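Local coordinates for protein succinate dehydrogenase subunit B (Mycolicibacterium smegmatis MC2 51, PDB 6LUM) that probably relays electrons from succinate oxidation through its three iron-sulfur clusters toward the membrane subunits of succinate dehydrogenase, at residues 25-30 / 45-50; 87-92 / 113-118; 145-150 / 202-207; 158-163 / 208-213. All coordinates share one frame; numbering follows the deposited sequence.

Contact 1 (25-30 / 45-50)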
loop_
_atom_site.group_PDB
_atom_site.type_symbol
_atom_site.label_atom_id
_atom_site.label_comp_id
_atom_site.label_asym_id
_atom_site.label_seq_id
_atom_site.Cartn_x
_atom_site.Cartn_y
_atom_site.Cartn_z
ATOM N N MET J 25 -42.097 21.384 38.824
ATOM C CA MET J 25 -42.139 19.979 39.203
ATOM C C MET J 25 -42.333 19.089 37.977
ATOM O O MET J 25 -43.120 18.144 37.981
ATOM C CB MET J 25 -43.226 19.736 40.248
ATOM C CG MET J 25 -43.110 20.644 41.462
ATOM S SD MET J 25 -41.637 20.358 42.457
ATOM C CE MET J 25 -41.784 18.608 42.789
ATOM N N VAL J 26 -41.596 19.414 36.913
ATOM C CA VAL J 26 -41.592 18.606 35.704
ATOM C C VAL J 26 -41.240 17.158 36.031
ATOM O O VAL J 26 -40.479 16.865 36.956
ATOM C CB VAL J 26 -40.596 19.212 34.703
ATOM C CG1 VAL J 26 -40.482 18.372 33.458
ATOM C CG2 VAL J 26 -41.016 20.610 34.346
ATOM N N THR J 27 -41.819 16.240 35.266
ATOM C CA THR J 27 -41.563 14.815 35.410
ATOM C C THR J 27 -40.660 14.351 34.278
ATOM O O THR J 27 -40.862 14.738 33.125
ATOM C CB THR J 27 -42.871 14.024 35.394
ATOM O OG1 THR J 27 -43.594 14.271 36.603
ATOM C CG2 THR J 27 -42.603 12.546 35.269
ATOM N N LEU J 28 -39.660 13.544 34.608
ATOM C CA LEU J 28 -38.789 12.919 33.624
ATOM C C LEU J 28 -39.082 11.432 33.570
ATOM O O LEU J 28 -39.452 10.830 34.579
ATOM C CB LEU J 28 -37.314 13.132 33.958
ATOM C CG LEU J 28 -36.833 14.523 34.353
ATOM C CD1 LEU J 28 -35.417 14.429 34.845
ATOM C CD2 LEU J 28 -36.913 15.476 33.193
ATOM N N LYS J 29 -38.916 10.841 32.396
ATOM C CA LYS J 29 -39.108 9.411 32.199
ATOM C C LYS J 29 -37.827 8.842 31.619
ATOM O O LYS J 29 -37.653 8.817 30.401
ATOM C CB LYS J 29 -40.289 9.132 31.283
ATOM C CG LYS J 29 -41.593 8.896 31.999
ATOM C CD LYS J 29 -42.677 8.533 31.022
ATOM C CE LYS J 29 -42.346 7.245 30.310
ATOM N NZ LYS J 29 -43.405 6.885 29.330
ATOM N N ILE J 30 -36.947 8.387 32.461
ATOM C CA ILE J 30 -35.679 7.852 31.997
ATOM C C ILE J 30 -35.921 6.418 31.570
ATOM O O ILE J 30 -36.846 5.768 32.058
ATOM C CB ILE J 30 -34.608 7.935 33.095
ATOM C CG1 ILE J 30 -34.579 9.321 33.720
ATOM C CG2 ILE J 30 -33.249 7.683 32.509
ATOM C CD1 ILE J 30 -34.181 10.379 32.787
ATOM N N SER J 45 -39.856 6.920 36.330
ATOM C CA SER J 45 -40.341 8.291 36.327
ATOM C C SER J 45 -39.897 9.004 37.590
ATOM O O SER J 45 -40.112 8.503 38.697
ATOM C CB SER J 45 -41.859 8.332 36.205
ATOM O OG SER J 45 -42.340 9.657 36.306
ATOM N N PHE J 46 -39.298 10.179 37.411
ATOM C CA PHE J 46 -38.831 11.032 38.491
ATOM C C PHE J 46 -39.554 12.367 38.437
ATOM O O PHE J 46 -39.991 12.804 37.375
ATOM C CB PHE J 46 -37.338 11.284 38.391
ATOM C CG PHE J 46 -36.511 10.044 38.406
ATOM C CD1 PHE J 46 -36.069 9.481 37.232
ATOM C CD2 PHE J 46 -36.159 9.450 39.596
ATOM C CE1 PHE J 46 -35.302 8.349 37.246
ATOM C CE2 PHE J 46 -35.391 8.320 39.609
ATOM C CZ PHE J 46 -34.963 7.771 38.433
ATOM N N ARG J 47 -39.654 13.030 39.579
ATOM C CA ARG J 47 -40.273 14.345 39.657
ATOM C C ARG J 47 -39.268 15.339 40.209
ATOM O O ARG J 47 -38.853 15.226 41.365
ATOM C CB ARG J 47 -41.525 14.319 40.528
ATOM C CG ARG J 47 -42.081 15.695 40.813
ATOM C CD ARG J 47 -43.425 15.599 41.489
ATOM N NE ARG J 47 -44.302 14.686 40.770
ATOM C CZ ARG J 47 -45.093 15.053 39.770
ATOM N NH1 ARG J 47 -45.861 14.158 39.165
ATOM N NH2 ARG J 47 -45.120 16.318 39.380
ATOM N N VAL J 48 -38.889 16.313 39.391
ATOM C CA VAL J 48 -37.841 17.263 39.744
ATOM C C VAL J 48 -38.348 18.679 39.513
ATOM O O VAL J 48 -39.213 18.888 38.657
ATOM C CB VAL J 48 -36.571 16.997 38.928
ATOM C CG1 VAL J 48 -36.072 15.612 39.191
ATOM C CG2 VAL J 48 -36.858 17.163 37.467
ATOM N N PRO J 49 -37.849 19.677 40.236
ATOM C CA PRO J 49 -38.289 21.049 39.991
ATOM C C PRO J 49 -37.549 21.666 38.820
ATOM O O PRO J 49 -36.371 21.389 38.591
ATOM C CB PRO J 49 -37.943 21.763 41.299
ATOM C CG PRO J 49 -36.778 21.037 41.786
ATOM C CD PRO J 49 -36.968 19.598 41.407
ATOM N N CYS J 50 -38.253 22.510 38.078
ATOM C CA CYS J 50 -37.711 23.176 36.909
ATOM C C CYS J 50 -37.764 24.681 37.114
ATOM O O CYS J 50 -38.435 25.179 38.017
ATOM C CB CYS J 50 -38.483 22.779 35.648
ATOM S SG CYS J 50 -37.940 23.560 34.123
#
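The carbonyl O of F46 is gripped twice by the facing strand: the amide N of L28 donates a hydrogen bond to it at 2.9 Å, and the CA of T27 makes a C-H...O contact at 3.2 Å. F46 N returns a bond to L28 O, 2.9 Å long, closing the hydrogen-bonded antiparallel pair, and V48 N continues the pattern by donating to V26 O at 3.0 Å, almost straight at 167°. T27 and R47 form the neighbouring non-hydrogen-bonded pair, their side chains on the same face as S45 and K29. R47 sends its CG anti to the backbone N (chi1 171°) and bends at chi3, which brings the guanidinium back over T27, whose OG1 sits 3.3 Å above one face of that group, toward its rim. With an alanine in place of T27, OG1 and CG2 are gone, and the R47 guanidinium would probably lose its neighbour over that face and turn more freely. M25 CE meets R47 CG at 3.5 Å, the side chains crossing at about a right angle. On the face of L28 and F46, I30 CG1 meets the edge of the F46 ring, 3.7 Å from CE1; L28 CD1 approaches V48 CG2 at 4.1 Å, and L28 and V48 both pack on V63 of helix 56-67. Strands 27-32 and 42-47 form the first hairpin of a mixed sheet with 114-118 parallel beyond 27-32, the beta-grasp arrangement of plant-type ferredoxins.

Contact 2 (87-92 / 113-118)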
loop_
_atom_site.group_PDB
_atom_site.type_symbol
_atom_site.label_atom_id
_atom_site.label_comp_id
_atom_site.label_asym_id
_atom_site.label_seq_id
_atom_site.Cartn_x
_atom_site.Cartn_y
_atom_site.Cartn_z
ATOM N N MET J 87 -28.551 12.628 23.441
ATOM C CA MET J 87 -29.619 11.787 23.949
ATOM C C MET J 87 -30.799 11.888 23.009
ATOM O O MET J 87 -30.849 12.753 22.143
ATOM C CB MET J 87 -30.051 12.201 25.355
ATOM C CG MET J 87 -29.148 11.730 26.446
ATOM S SD MET J 87 -29.222 12.796 27.877
ATOM C CE MET J 87 -27.699 12.338 28.668
ATOM N N ARG J 88 -31.754 10.994 23.196
ATOM C CA ARG J 88 -33.059 11.057 22.556
ATOM C C ARG J 88 -34.036 11.625 23.563
ATOM O O ARG J 88 -34.385 10.955 24.536
ATOM C CB ARG J 88 -33.517 9.680 22.104
ATOM C CG ARG J 88 -33.361 9.405 20.661
ATOM C CD ARG J 88 -34.120 8.178 20.323
ATOM N NE ARG J 88 -33.597 7.023 21.032
ATOM C CZ ARG J 88 -34.196 5.843 21.061
ATOM N NH1 ARG J 88 -35.338 5.679 20.421
ATOM N NH2 ARG J 88 -33.659 4.831 21.721
ATOM N N ILE J 89 -34.479 12.849 23.329
ATOM C CA ILE J 89 -35.356 13.563 24.236
ATOM C C ILE J 89 -36.628 13.872 23.477
ATOM O O ILE J 89 -36.634 14.750 22.607
ATOM C CB ILE J 89 -34.710 14.845 24.756
ATOM C CG1 ILE J 89 -33.411 14.508 25.475
ATOM C CG2 ILE J 89 -35.659 15.576 25.660
ATOM C CD1 ILE J 89 -32.359 15.541 25.323
ATOM N N ASN J 90 -37.705 13.159 23.804
ATOM C CA ASN J 90 -39.001 13.325 23.152
ATOM C C ASN J 90 -38.922 12.947 21.677
ATOM O O ASN J 90 -39.443 13.642 20.807
ATOM C CB ASN J 90 -39.525 14.749 23.320
ATOM C CG ASN J 90 -40.163 14.978 24.656
ATOM O OD1 ASN J 90 -40.101 16.070 25.207
ATOM N ND2 ASN J 90 -40.792 13.949 25.188
ATOM N N GLY J 91 -38.274 11.838 21.401
ATOM C CA GLY J 91 -38.114 11.376 20.033
ATOM C C GLY J 91 -36.854 11.762 19.307
ATOM O O GLY J 91 -36.177 10.900 18.760
ATOM N N VAL J 92 -36.507 13.035 19.312
ATOM C CA VAL J 92 -35.386 13.562 18.544
ATOM C C VAL J 92 -34.107 13.541 19.364
ATOM O O VAL J 92 -34.137 13.609 20.588
ATOM C CB VAL J 92 -35.701 14.989 18.070
ATOM C CG1 VAL J 92 -36.823 14.974 17.112
ATOM C CG2 VAL J 92 -36.084 15.827 19.244
ATOM N N LEU J 113 -46.636 18.060 32.920
ATOM C CA LEU J 113 -45.614 17.994 31.888
ATOM C C LEU J 113 -44.706 16.798 32.133
ATOM O O LEU J 113 -44.349 16.496 33.274
ATOM C CB LEU J 113 -44.798 19.284 31.864
ATOM C CG LEU J 113 -43.609 19.360 30.908
ATOM C CD1 LEU J 113 -43.982 18.857 29.528
ATOM C CD2 LEU J 113 -43.082 20.785 30.833
ATOM N N THR J 114 -44.343 16.112 31.053
ATOM C CA THR J 114 -43.494 14.934 31.122
ATOM C C THR J 114 -42.487 14.996 29.988
ATOM O O THR J 114 -42.834 15.381 28.870
ATOM C CB THR J 114 -44.324 13.650 31.035
ATOM O OG1 THR J 114 -45.247 13.608 32.126
ATOM C CG2 THR J 114 -43.439 12.419 31.082
ATOM N N ILE J 115 -41.244 14.635 30.284
ATOM C CA ILE J 115 -40.164 14.615 29.311
ATOM C C ILE J 115 -39.621 13.203 29.245
ATOM O O ILE J 115 -39.524 12.519 30.268
ATOM C CB ILE J 115 -39.063 15.625 29.678
ATOM C CG1 ILE J 115 -39.652 17.027 29.654
ATOM C CG2 ILE J 115 -37.905 15.538 28.726
ATOM C CD1 ILE J 115 -38.651 18.104 29.762
ATOM N N THR J 116 -39.291 12.755 28.044
ATOM C CA THR J 116 -38.920 11.372 27.797
ATOM C C THR J 116 -37.483 11.336 27.319
ATOM O O THR J 116 -37.172 11.874 26.257
ATOM C CB THR J 116 -39.849 10.754 26.759
ATOM O OG1 THR J 116 -41.195 10.792 27.244
ATOM C CG2 THR J 116 -39.466 9.336 26.488
ATOM N N ILE J 117 -36.613 10.698 28.092
ATOM C CA ILE J 117 -35.183 10.676 27.826
ATOM C C ILE J 117 -34.757 9.233 27.648
ATOM O O ILE J 117 -35.234 8.352 28.366
ATOM C CB ILE J 117 -34.398 11.349 28.967
ATOM C CG1 ILE J 117 -35.056 12.666 29.330
ATOM C CG2 ILE J 117 -32.991 11.633 28.551
ATOM C CD1 ILE J 117 -34.656 13.180 30.642
ATOM N N GLU J 118 -33.881 8.982 26.685
ATOM C CA GLU J 118 -33.406 7.629 26.436
ATOM C C GLU J 118 -32.187 7.701 25.536
ATOM O O GLU J 118 -31.985 8.701 24.854
ATOM C CB GLU J 118 -34.512 6.771 25.816
ATOM C CG GLU J 118 -35.137 7.390 24.617
ATOM C CD GLU J 118 -36.363 6.655 24.177
ATOM O OE1 GLU J 118 -36.648 5.591 24.752
ATOM O OE2 GLU J 118 -37.073 7.169 23.291
#
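R88 and E118 are joined through both backbone and side chains. R88 N donates to E118 O at 2.8 Å, nearly head-on to the carbonyl, while E118 N answers to R88 O at 3.0 Å, less straight, with 134° at the hydrogen. One step along, N90 N gives T116 O a bond of 2.8 Å that lies in the carbonyl plane. The side chains of R88 and E118 then stack: guanidinium and carboxylate planes are 15° apart, and OE2 of E118 lies over one guanidinium face, 3.7 Å from R88 NH1. That long salt bridge works through charge alone, with no N-H aimed at the oxygen; R88 NE is engaged by P119 O instead. R17 of subunit C lies close to R88 as a like charge and forms a long, weak ion pair with E118, which probably offsets part of that repulsion. E118 reaches the guanidinium with CG between the backbone N and carbonyl carbon (chi1 52°) and a straight chain beyond. On the face carrying I89 and I117 the packing is apolar: I89 CG2 lies alongside neighbouring I115 CG2 at 3.8 Å, M87 SD meets I117 CG2 at 4.0 Å, and M87, I89 and I117 also pack on L56 or L60 of helix 56-67. The side chain of M87 is about 8 Å from the 2Fe-2S cluster. The pairing is part of the beta-grasp sheet of the ferredoxin-like domain.

Contact 3 (145-150 / 202-207)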
loop_
_atom_site.group_PDB
_atom_site.type_symbol
_atom_site.label_atom_id
_atom_site.label_comp_id
_atom_site.label_asym_id
_atom_site.label_seq_id
_atom_site.Cartn_x
_atom_site.Cartn_y
_atom_site.Cartn_z
ATOM N N PRO J 145 -9.341 10.130 8.207
ATOM C CA PRO J 145 -9.640 11.536 8.493
ATOM C C PRO J 145 -8.425 12.354 8.906
ATOM O O PRO J 145 -8.465 13.103 9.875
ATOM C CB PRO J 145 -10.648 11.431 9.638
ATOM C CG PRO J 145 -10.179 10.256 10.373
ATOM C CD PRO J 145 -9.645 9.281 9.367
ATOM N N PHE J 146 -7.335 12.216 8.161
ATOM C CA PHE J 146 -6.125 12.969 8.437
ATOM C C PHE J 146 -5.516 13.428 7.126
ATOM O O PHE J 146 -5.768 12.855 6.069
ATOM C CB PHE J 146 -5.117 12.148 9.229
ATOM C CG PHE J 146 -5.025 10.725 8.797
ATOM C CD1 PHE J 146 -4.288 10.372 7.693
ATOM C CD2 PHE J 146 -5.659 9.736 9.507
ATOM C CE1 PHE J 146 -4.195 9.069 7.306
ATOM C CE2 PHE J 146 -5.568 8.430 9.117
ATOM C CZ PHE J 146 -4.836 8.098 8.018
ATOM N N LEU J 147 -4.709 14.474 7.207
ATOM C CA LEU J 147 -4.095 15.032 6.012
ATOM C C LEU J 147 -2.957 14.133 5.558
ATOM O O LEU J 147 -1.973 13.956 6.281
ATOM C CB LEU J 147 -3.576 16.436 6.293
ATOM C CG LEU J 147 -3.592 17.401 5.119
ATOM C CD1 LEU J 147 -4.964 18.004 4.993
ATOM C CD2 LEU J 147 -2.553 18.469 5.289
ATOM N N VAL J 148 -3.089 13.560 4.371
ATOM C CA VAL J 148 -2.020 12.783 3.764
ATOM C C VAL J 148 -1.272 13.687 2.799
ATOM O O VAL J 148 -1.888 14.367 1.973
ATOM C CB VAL J 148 -2.576 11.547 3.048
ATOM C CG1 VAL J 148 -1.463 10.789 2.379
ATOM C CG2 VAL J 148 -3.297 10.655 4.030
ATOM N N THR J 149 0.058 13.710 2.909
ATOM C CA THR J 149 0.890 14.648 2.169
ATOM C C THR J 149 2.197 13.979 1.759
ATOM O O THR J 149 2.369 12.765 1.876
ATOM C CB THR J 149 1.141 15.916 2.987
ATOM O OG1 THR J 149 1.575 15.558 4.304
ATOM C CG2 THR J 149 -0.105 16.776 3.047
ATOM N N SER J 150 3.138 14.802 1.294
ATOM C CA SER J 150 4.253 14.324 0.479
ATOM C C SER J 150 5.277 13.529 1.281
ATOM O O SER J 150 5.452 12.326 1.062
ATOM C CB SER J 150 4.930 15.515 -0.192
ATOM O OG SER J 150 6.083 15.107 -0.901
ATOM N N ALA J 202 -15.151 13.278 6.021
ATOM C CA ALA J 202 -14.420 12.984 4.797
ATOM C C ALA J 202 -14.575 14.073 3.752
ATOM O O ALA J 202 -13.647 14.309 2.987
ATOM C CB ALA J 202 -14.878 11.654 4.209
ATOM N N HIS J 203 -15.742 14.710 3.675
ATOM C CA HIS J 203 -15.906 15.897 2.848
ATOM C C HIS J 203 -14.884 16.953 3.219
ATOM O O HIS J 203 -14.290 17.597 2.345
ATOM C CB HIS J 203 -17.330 16.420 3.022
ATOM C CG HIS J 203 -17.598 17.744 2.382
ATOM N ND1 HIS J 203 -17.263 18.937 2.974
ATOM C CD2 HIS J 203 -18.234 18.063 1.233
ATOM C CE1 HIS J 203 -17.650 19.935 2.202
ATOM N NE2 HIS J 203 -18.244 19.430 1.141
ATOM N N ARG J 204 -14.645 17.116 4.519
ATOM C CA ARG J 204 -13.677 18.101 4.994
ATOM C C ARG J 204 -12.309 17.910 4.351
ATOM O O ARG J 204 -11.613 18.885 4.059
ATOM C CB ARG J 204 -13.570 18.013 6.517
ATOM C CG ARG J 204 -12.758 19.105 7.161
ATOM C CD ARG J 204 -11.305 18.716 7.240
ATOM N NE ARG J 204 -10.470 19.762 7.795
ATOM C CZ ARG J 204 -9.170 19.850 7.567
ATOM N NH1 ARG J 204 -8.586 18.986 6.770
ATOM N NH2 ARG J 204 -8.464 20.823 8.100
ATOM N N PHE J 205 -11.896 16.665 4.138
ATOM C CA PHE J 205 -10.571 16.367 3.609
ATOM C C PHE J 205 -10.556 16.173 2.106
ATOM O O PHE J 205 -9.510 16.343 1.479
ATOM C CB PHE J 205 -10.011 15.104 4.251
ATOM C CG PHE J 205 -9.571 15.296 5.648
ATOM C CD1 PHE J 205 -8.393 15.941 5.926
ATOM C CD2 PHE J 205 -10.333 14.834 6.688
ATOM C CE1 PHE J 205 -7.991 16.120 7.210
ATOM C CE2 PHE J 205 -9.936 15.024 7.970
ATOM C CZ PHE J 205 -8.763 15.665 8.228
ATOM N N ILE J 206 -11.677 15.783 1.519
ATOM C CA ILE J 206 -11.744 15.660 0.074
ATOM C C ILE J 206 -11.718 17.034 -0.567
ATOM O O ILE J 206 -11.096 17.230 -1.615
ATOM C CB ILE J 206 -12.994 14.860 -0.324
ATOM C CG1 ILE J 206 -12.762 13.376 -0.080
ATOM C CG2 ILE J 206 -13.345 15.100 -1.754
ATOM C CD1 ILE J 206 -14.013 12.586 -0.018
ATOM N N PHE J 207 -12.358 18.018 0.057
ATOM C CA PHE J 207 -12.384 19.354 -0.515
ATOM C C PHE J 207 -11.343 20.272 0.107
ATOM O O PHE J 207 -11.541 21.486 0.171
ATOM C CB PHE J 207 -13.786 19.936 -0.405
ATOM C CG PHE J 207 -14.754 19.294 -1.344
ATOM C CD1 PHE J 207 -15.298 18.061 -1.063
ATOM C CD2 PHE J 207 -15.082 19.893 -2.530
ATOM C CE1 PHE J 207 -16.163 17.465 -1.927
ATOM C CE2 PHE J 207 -15.949 19.293 -3.391
ATOM C CZ PHE J 207 -16.487 18.082 -3.088
#
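The irregular chain at P145 to L147 passes the last turn of helix 196-206 without a single hydrogen bond between them, P145 and A202 being the nearest pair with CA atoms 6.2 Å apart. The joint is carried instead by the ring of F205, which reaches out from the helix to the loop. F146 N lies 3.7 Å above one face of that ring, offset toward its rim, while CD of R204 covers the opposite face, over the centre. The ring is thus held between a peptide and an aliphatic stem. P145 CB touches CE2 of F205 at 4.0 Å, and L147 CD1 comes to CD1 of F205 at 4.1 Å, so proline and leucine sit by different sides of the ring. Here a helix of the 4Fe-4S dicluster region is packed against the long loop that follows helix 134-140. Replacing the F205 ring by an alanine is likely to open a gap between the loop and R204, leaving P145 and L147 without their apolar partner. L147 CD1 also lies at the edge of the R204 guanidinium, 4.2 Å from NH1. That guanidinium, swung round by a bend at chi2 (-89°), finds its hydrogen-bonding partner across the subunit border: NH2 donates to G101 O of subunit A.

Contact 4 (158-163 / 208-213)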
loop_
_atom_site.group_PDB
_atom_site.type_symbol
_atom_site.label_atom_id
_atom_site.label_comp_id
_atom_site.label_asym_id
_atom_site.label_seq_id
_atom_site.Cartn_x
_atom_site.Cartn_y
_atom_site.Cartn_z
ATOM N N ARG J 158 2.807 25.394 4.125
ATOM C CA ARG J 158 2.341 25.305 2.745
ATOM C C ARG J 158 1.082 26.127 2.490
ATOM O O ARG J 158 0.170 26.179 3.316
ATOM C CB ARG J 158 2.085 23.839 2.405
ATOM C CG ARG J 158 1.111 23.154 3.325
ATOM C CD ARG J 158 0.829 21.757 2.840
ATOM N NE ARG J 158 1.947 20.849 3.050
ATOM C CZ ARG J 158 2.043 20.034 4.091
ATOM N NH1 ARG J 158 1.082 20.019 4.997
ATOM N NH2 ARG J 158 3.083 19.227 4.227
ATOM N N ILE J 159 1.049 26.761 1.318
ATOM C CA ILE J 159 0.149 27.873 1.023
ATOM C C ILE J 159 -1.229 27.361 0.622
ATOM O O ILE J 159 -1.384 26.245 0.120
ATOM C CB ILE J 159 0.770 28.760 -0.077
ATOM C CG1 ILE J 159 2.183 29.182 0.318
ATOM C CG2 ILE J 159 -0.061 29.996 -0.330
ATOM C CD1 ILE J 159 3.264 28.404 -0.374
ATOM N N GLN J 160 -2.242 28.195 0.851
ATOM C CA GLN J 160 -3.618 27.894 0.479
ATOM C C GLN J 160 -4.386 29.204 0.398
ATOM O O GLN J 160 -4.240 30.060 1.269
ATOM C CB GLN J 160 -4.257 26.950 1.490
ATOM C CG GLN J 160 -5.742 26.808 1.374
ATOM C CD GLN J 160 -6.235 25.579 2.071
ATOM O OE1 GLN J 160 -5.794 24.478 1.781
ATOM N NE2 GLN J 160 -7.145 25.757 3.005
ATOM N N SER J 161 -5.180 29.361 -0.641
ATOM C CA SER J 161 -5.862 30.615 -0.893
ATOM C C SER J 161 -7.018 30.811 0.077
ATOM O O SER J 161 -7.588 29.845 0.582
ATOM C CB SER J 161 -6.391 30.633 -2.317
ATOM O OG SER J 161 -5.336 30.462 -3.235
ATOM N N PRO J 162 -7.399 32.061 0.345
ATOM C CA PRO J 162 -8.639 32.304 1.087
ATOM C C PRO J 162 -9.885 31.909 0.325
ATOM O O PRO J 162 -10.984 31.994 0.882
ATOM C CB PRO J 162 -8.600 33.815 1.339
ATOM C CG PRO J 162 -7.691 34.342 0.322
ATOM C CD PRO J 162 -6.654 33.302 0.113
ATOM N N THR J 163 -9.749 31.494 -0.931
ATOM C CA THR J 163 -10.845 30.945 -1.716
ATOM C C THR J 163 -10.933 29.435 -1.611
ATOM O O THR J 163 -12.034 28.894 -1.501
ATOM C CB THR J 163 -10.678 31.325 -3.188
ATOM O OG1 THR J 163 -10.603 32.749 -3.307
ATOM C CG2 THR J 163 -11.851 30.826 -3.997
ATOM N N ASP J 208 -10.222 19.707 0.540
ATOM C CA ASP J 208 -9.080 20.446 1.063
ATOM C C ASP J 208 -7.980 20.442 0.013
ATOM O O ASP J 208 -7.559 19.374 -0.438
ATOM C CB ASP J 208 -8.578 19.819 2.360
ATOM C CG ASP J 208 -7.667 20.731 3.129
ATOM O OD1 ASP J 208 -7.547 21.903 2.745
ATOM O OD2 ASP J 208 -7.073 20.282 4.126
ATOM N N SER J 209 -7.512 21.631 -0.366
ATOM C CA SER J 209 -6.541 21.736 -1.449
ATOM C C SER J 209 -5.244 21.019 -1.118
ATOM O O SER J 209 -4.671 20.335 -1.972
ATOM C CB SER J 209 -6.264 23.198 -1.758
ATOM O OG SER J 209 -7.473 23.899 -1.894
ATOM N N ARG J 210 -4.758 21.166 0.107
ATOM C CA ARG J 210 -3.460 20.608 0.470
ATOM C C ARG J 210 -3.568 19.161 0.922
ATOM O O ARG J 210 -3.069 18.787 1.974
ATOM C CB ARG J 210 -2.809 21.465 1.544
ATOM C CG ARG J 210 -3.757 22.146 2.485
ATOM C CD ARG J 210 -2.972 22.790 3.593
ATOM N NE ARG J 210 -3.794 23.585 4.490
ATOM C CZ ARG J 210 -4.392 23.112 5.576
ATOM N NH1 ARG J 210 -4.268 21.839 5.901
ATOM N NH2 ARG J 210 -5.118 23.914 6.333
ATOM N N ASP J 211 -4.201 18.328 0.111
ATOM C CA ASP J 211 -4.362 16.918 0.419
ATOM C C ASP J 211 -4.029 16.093 -0.815
ATOM O O ASP J 211 -4.277 16.511 -1.945
ATOM C CB ASP J 211 -5.786 16.617 0.894
ATOM C CG ASP J 211 -5.884 15.312 1.644
ATOM O OD1 ASP J 211 -4.865 14.862 2.192
ATOM O OD2 ASP J 211 -6.981 14.730 1.684
ATOM N N GLU J 212 -3.457 14.917 -0.589
ATOM C CA GLU J 212 -3.017 14.043 -1.666
ATOM C C GLU J 212 -3.656 12.665 -1.574
ATOM O O GLU J 212 -3.066 11.674 -1.999
ATOM C CB GLU J 212 -1.499 13.909 -1.670
ATOM C CG GLU J 212 -0.769 15.210 -1.485
ATOM C CD GLU J 212 0.713 15.011 -1.300
ATOM O OE1 GLU J 212 1.185 13.875 -1.499
ATOM O OE2 GLU J 212 1.405 15.989 -0.954
ATOM N N ALA J 213 -4.847 12.580 -0.996
ATOM C CA ALA J 213 -5.581 11.324 -0.976
ATOM C C ALA J 213 -7.065 11.554 -1.214
ATOM O O ALA J 213 -7.896 10.746 -0.789
ATOM C CB ALA J 213 -5.364 10.576 0.334
#
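An inverse gamma turn centred on R210, in the loop between helices 196-206 and 214-221, meets Q160 and R158 of the chain leading into helix 162-165. Within the turn, D211 N makes a weak hydrogen bond to S209 O, and R210 is directed at the facing chain. R158 and R210 cross at about a right angle through their aliphatic stems, CD of R158 lying 3.9 Å from CB of R210. R158 gets there with its CG set between backbone N and carbonyl carbon (chi1 57°), after which a bend at chi3 turns the guanidinium off the stem. The two guanidinium groups stay apart, NH1 of R158 being 5.7 Å from NH1 of R210. Q160, extended from CG onward, brings its amide up beside both R210 and D208. The amide lies almost parallel to the R210 guanidinium, their planes 12° apart, with Q160 CD 4.0 Å from R210 NE, but it stands nearly upright to the D208 carboxylate, at 83°. D208 forms a long ionic contact with R210, OD2 to NH1 at 3.7 Å, the oxygen well out of the guanidinium plane. Subunit A adds weak bonds from its K99 O to R158 and from its G101 O to R210, while its R106 lies close to R210 as a like charge. R210 is buried at this border, with the partly exposed R158 beside it, and its charge is probably offset only loosely, by D208 and by E98 of subunit A at long range.

Contacts 1 and 2 belong to one sheet: strands 27-32 and 114-118 run side by side, K29 N reaching I115 O at 2.8 Å, and both contacts are partly buried, with regular backbone bonding and helix 56-67 over an apolar face. Contacts 3 and 4 lie on the other side of the chain's centre, with centres about 37 to 51 Å from those of the first two. They are buried, alternate along the sequence, and meet where V148 O faces E212 N at 3.1 Å. Neither has a clear hydrogen bond between its own segments: contact 3 depends on an aromatic ring, contact 4 on arginine stems and an amide, and both border subunits A and D.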